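Local coordinates for protein ZYRO0G01672p (Zygosaccharomyces rouxii, PDB 4U8T) that probably reads N6-methyladenosine marks in RNA through its YTH domain, the part present here, seen bound to methylated RNA, at residues Lys70-Phe75 and Val86-Ser91. Residues are numbered along the deposited sequence; the frame is centred on the assembly and turned at random.
Sequences KIYLLF and VAEMSS
Glu88 runs alongside the Tyr72 ring, pointing the same way, with CG 4.1 Å from Tyr72 CE2 and the carboxylate plane turned 82° against the ring. The carboxylate meets Lys70 in a salt bridge: Lys70 NZ approaches Glu88 OE2 on its syn side at 3.0 Å, 26° out of the carboxylate plane. Lys70 reaches it because its chain is extended beyond CG, which also lays CD against the acid. Cutting Glu88 back to an alanine would probably leave the Lys70 ammonium without this counter-charge and take away the CG contact with Tyr72 CE2. Further along the same face, Val86 CG1 sits at the edge of that ring and packs on Leu74 CD2 (3.9 Å).

The other face is apolar. Selenomethionine Met89 lies beside Ile71, SE to CG2 3.8 Å, and helix 52-63 covers both; Ala87 CB touches Phe75 CE1 at 3.9 Å, and Trp48 and Trp116 also meet that ring. In the backbone, Leu73 and Ala87, whose side chains belong to this apolar face, form an antiparallel hydrogen-bonded pair, Leu73 N to Ala87 O 2.7 Å and Ala87 N to Leu73 O 2.9 Å, while Met89 N bonds Ile71 O. With strand directions 144° apart, this is a twisted antiparallel beta hairpin, two central neighbours in the mixed sheet of the YTH domain, a PUA-like fold.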
ATOM      1  N   LYS A  70      -2.082  12.586   3.741  1.00 31.23           N
ATOM      2  CA  LYS A  70      -1.167  11.566   3.265  1.00 30.97           C
ATOM      3  C   LYS A  70      -1.836  10.617   2.299  1.00 26.32           C
ATOM      4  O   LYS A  70      -3.052  10.597   2.171  1.00 25.25           O
ATOM      5  CB  LYS A  70      -0.601  10.789   4.451  1.00 32.57           C
ATOM      6  CG  LYS A  70       0.337  11.599   5.361  1.00 36.42           C
ATOM      7  CD  LYS A  70       0.763  10.788   6.587  1.00 43.50           C
ATOM      8  CE  LYS A  70       1.616  11.602   7.566  1.00 53.81           C
ATOM      9  NZ  LYS A  70       2.214  10.761   8.658  1.00 49.67           N
ATOM     10  N   ILE A  71      -1.032   9.805   1.635  1.00 26.99           N
ATOM     11  CA  ILE A  71      -1.569   8.700   0.846  1.00 24.54           C
ATOM     12  C   ILE A  71      -1.073   7.384   1.415  1.00 21.67           C
ATOM     13  O   ILE A  71       0.119   7.141   1.509  1.00 22.39           O
ATOM     14  CB  ILE A  71      -1.188   8.800  -0.648  1.00 20.91           C
ATOM     15  CG1 ILE A  71      -2.061   9.835  -1.337  1.00 22.25           C
ATOM     16  CG2 ILE A  71      -1.392   7.484  -1.346  1.00 19.51           C
ATOM     17  CD1 ILE A  71      -1.869   9.889  -2.763  1.00 26.00           C
ATOM     18  N   TYR A  72      -2.018   6.550   1.825  1.00 22.01           N
ATOM     19  CA  TYR A  72      -1.721   5.248   2.390  1.00 16.96           C
ATOM     20  C   TYR A  72      -1.789   4.183   1.316  1.00 18.19           C
ATOM     21  O   TYR A  72      -2.651   4.181   0.460  1.00 17.43           O
ATOM     22  CB  TYR A  72      -2.681   4.934   3.517  1.00 17.40           C
ATOM     23  CG  TYR A  72      -2.482   5.824   4.707  1.00 25.16           C
ATOM     24  CD1 TYR A  72      -3.096   7.057   4.778  1.00 24.49           C
ATOM     25  CD2 TYR A  72      -1.680   5.433   5.765  1.00 20.69           C
ATOM     26  CE1 TYR A  72      -2.908   7.871   5.851  1.00 24.22           C
ATOM     27  CE2 TYR A  72      -1.493   6.232   6.825  1.00 24.49           C
ATOM     28  CZ  TYR A  72      -2.112   7.458   6.877  1.00 28.52           C
ATOM     29  OH  TYR A  72      -1.929   8.280   7.961  1.00 27.60           O
ATOM     30  N   LEU A  73      -0.829   3.283   1.376  1.00 18.86           N
ATOM     31  CA  LEU A  73      -0.737   2.178   0.455  1.00 16.45           C
ATOM     32  C   LEU A  73      -0.920   0.885   1.225  1.00 19.70           C
ATOM     33  O   LEU A  73      -0.195   0.606   2.162  1.00 19.28           O
ATOM     34  CB  LEU A  73       0.607   2.206  -0.269  1.00 16.50           C
ATOM     35  CG  LEU A  73       1.025   3.503  -0.964  1.00 18.59           C
ATOM     36  CD1 LEU A  73       2.446   3.394  -1.436  1.00 17.91           C
ATOM     37  CD2 LEU A  73       0.109   3.790  -2.148  1.00 18.84           C
ATOM     38  N   LEU A  74      -1.902   0.099   0.827  1.00 14.04           N
ATOM     39  CA  LEU A  74      -2.162  -1.159   1.481  1.00 14.58           C
ATOM     40  C   LEU A  74      -1.667  -2.270   0.579  1.00 17.73           C
ATOM     41  O   LEU A  74      -2.219  -2.492  -0.470  1.00 21.05           O
ATOM     42  CB  LEU A  74      -3.657  -1.288   1.798  1.00 17.44           C
ATOM     43  CG  LEU A  74      -4.352  -0.033   2.398  1.00 22.64           C
ATOM     44  CD1 LEU A  74      -5.787  -0.313   2.769  1.00 22.41           C
ATOM     45  CD2 LEU A  74      -3.660   0.569   3.598  1.00 17.52           C
ATOM     46  N   PHE A  75      -0.576  -2.917   0.964  1.00 15.54           N
ATOM     47  CA  PHE A  75       0.100  -3.887   0.116  1.00 14.50           C
ATOM     48  C   PHE A  75      -0.475  -5.312   0.182  1.00 18.66           C
ATOM     49  O   PHE A  75      -0.837  -5.817   1.221  1.00 17.53           O
ATOM     50  CB  PHE A  75       1.571  -3.948   0.464  1.00 14.14           C
ATOM     51  CG  PHE A  75       2.393  -2.860  -0.126  1.00 11.52           C
ATOM     52  CD1 PHE A  75       2.362  -1.589   0.389  1.00 10.61           C
ATOM     53  CD2 PHE A  75       3.250  -3.121  -1.171  1.00 11.84           C
ATOM     54  CE1 PHE A  75       3.139  -0.614  -0.138  1.00  9.98           C
ATOM     55  CE2 PHE A  75       4.012  -2.139  -1.710  1.00 16.46           C
ATOM     56  CZ  PHE A  75       3.964  -0.885  -1.193  1.00 11.41           C
ATOM     57  N   VAL A  86       1.359  -1.795   5.371  1.00 17.06           N
ATOM     58  CA  VAL A  86       0.881  -0.455   5.086  1.00 13.84           C
ATOM     59  C   VAL A  86       2.031   0.497   4.956  1.00 15.82           C
ATOM     60  O   VAL A  86       2.884   0.523   5.807  1.00 19.82           O
ATOM     61  CB  VAL A  86      -0.050   0.045   6.196  1.00 14.23           C
ATOM     62  CG1 VAL A  86      -0.564   1.429   5.889  1.00 12.26           C
ATOM     63  CG2 VAL A  86      -1.183  -0.902   6.363  1.00 16.73           C
ATOM     64  N   ALA A  87       2.029   1.322   3.920  1.00 15.21           N
ATOM     65  CA  ALA A  87       3.049   2.339   3.760  1.00 16.28           C
ATOM     66  C   ALA A  87       2.433   3.692   3.430  1.00 19.46           C
ATOM     67  O   ALA A  87       1.308   3.762   3.009  1.00 22.98           O
ATOM     68  CB  ALA A  87       4.008   1.931   2.703  1.00 12.80           C
ATOM     69  N   GLU A  88       3.165   4.771   3.666  1.00 22.36           N
ATOM     70  CA  GLU A  88       2.786   6.089   3.164  1.00 21.54           C
ATOM     71  C   GLU A  88       3.647   6.496   2.003  1.00 21.22           C
ATOM     72  O   GLU A  88       4.781   6.094   1.939  1.00 21.63           O
ATOM     73  CB  GLU A  88       2.922   7.171   4.216  1.00 25.38           C
ATOM     74  CG  GLU A  88       2.411   6.859   5.570  1.00 30.69           C
ATOM     75  CD  GLU A  88       2.819   7.926   6.530  1.00 39.08           C
ATOM     76  OE1 GLU A  88       3.690   8.733   6.146  1.00 44.65           O
ATOM     77  OE2 GLU A  88       2.264   7.973   7.648  1.00 44.43           O
HETATM   78  N   MSE A  89       3.113   7.313   1.100  1.00 19.66           N
HETATM   79  CA  MSE A  89       3.953   7.984   0.136  1.00 19.73           C
HETATM   80  C   MSE A  89       4.691   9.088   0.874  1.00 24.19           C
HETATM   81  O   MSE A  89       4.155   9.693   1.785  1.00 23.55           O
HETATM   82  CB  MSE A  89       3.140   8.537  -1.023  1.00 19.56           C
HETATM   83  CG  MSE A  89       2.580   7.495  -1.953  1.00 24.83           C
HETATM   84 SE   MSE A  89       1.650   8.139  -3.543  1.00 38.56          SE
HETATM   85  CE  MSE A  89       3.124   8.703  -4.593  1.00 23.26           C
ATOM     86  N   SER A  90       5.940   9.333   0.515  1.00 24.08           N
ATOM     87  CA  SER A  90       6.690  10.374   1.182  1.00 26.33           C
ATOM     88  C   SER A  90       7.383  11.206   0.127  1.00 26.01           C
ATOM     89  O   SER A  90       8.210  12.057   0.414  1.00 28.18           O
ATOM     90  CB  SER A  90       7.686   9.806   2.187  1.00 25.28           C
ATOM     91  OG  SER A  90       8.569   8.914   1.588  1.00 26.83           O
ATOM     92  N   SER A  91       7.059  10.924  -1.115  1.00 22.73           N
ATOM     93  CA  SER A  91       7.503  11.759  -2.185  1.00 24.59           C
ATOM     94  C   SER A  91       6.597  11.576  -3.379  1.00 26.97           C
ATOM     95  O   SER A  91       5.811  10.651  -3.433  1.00 24.60           O
ATOM     96  CB  SER A  91       8.942  11.438  -2.544  1.00 27.61           C
ATOM     97  OG  SER A  91       8.999  10.463  -3.561  1.00 27.86           O
TER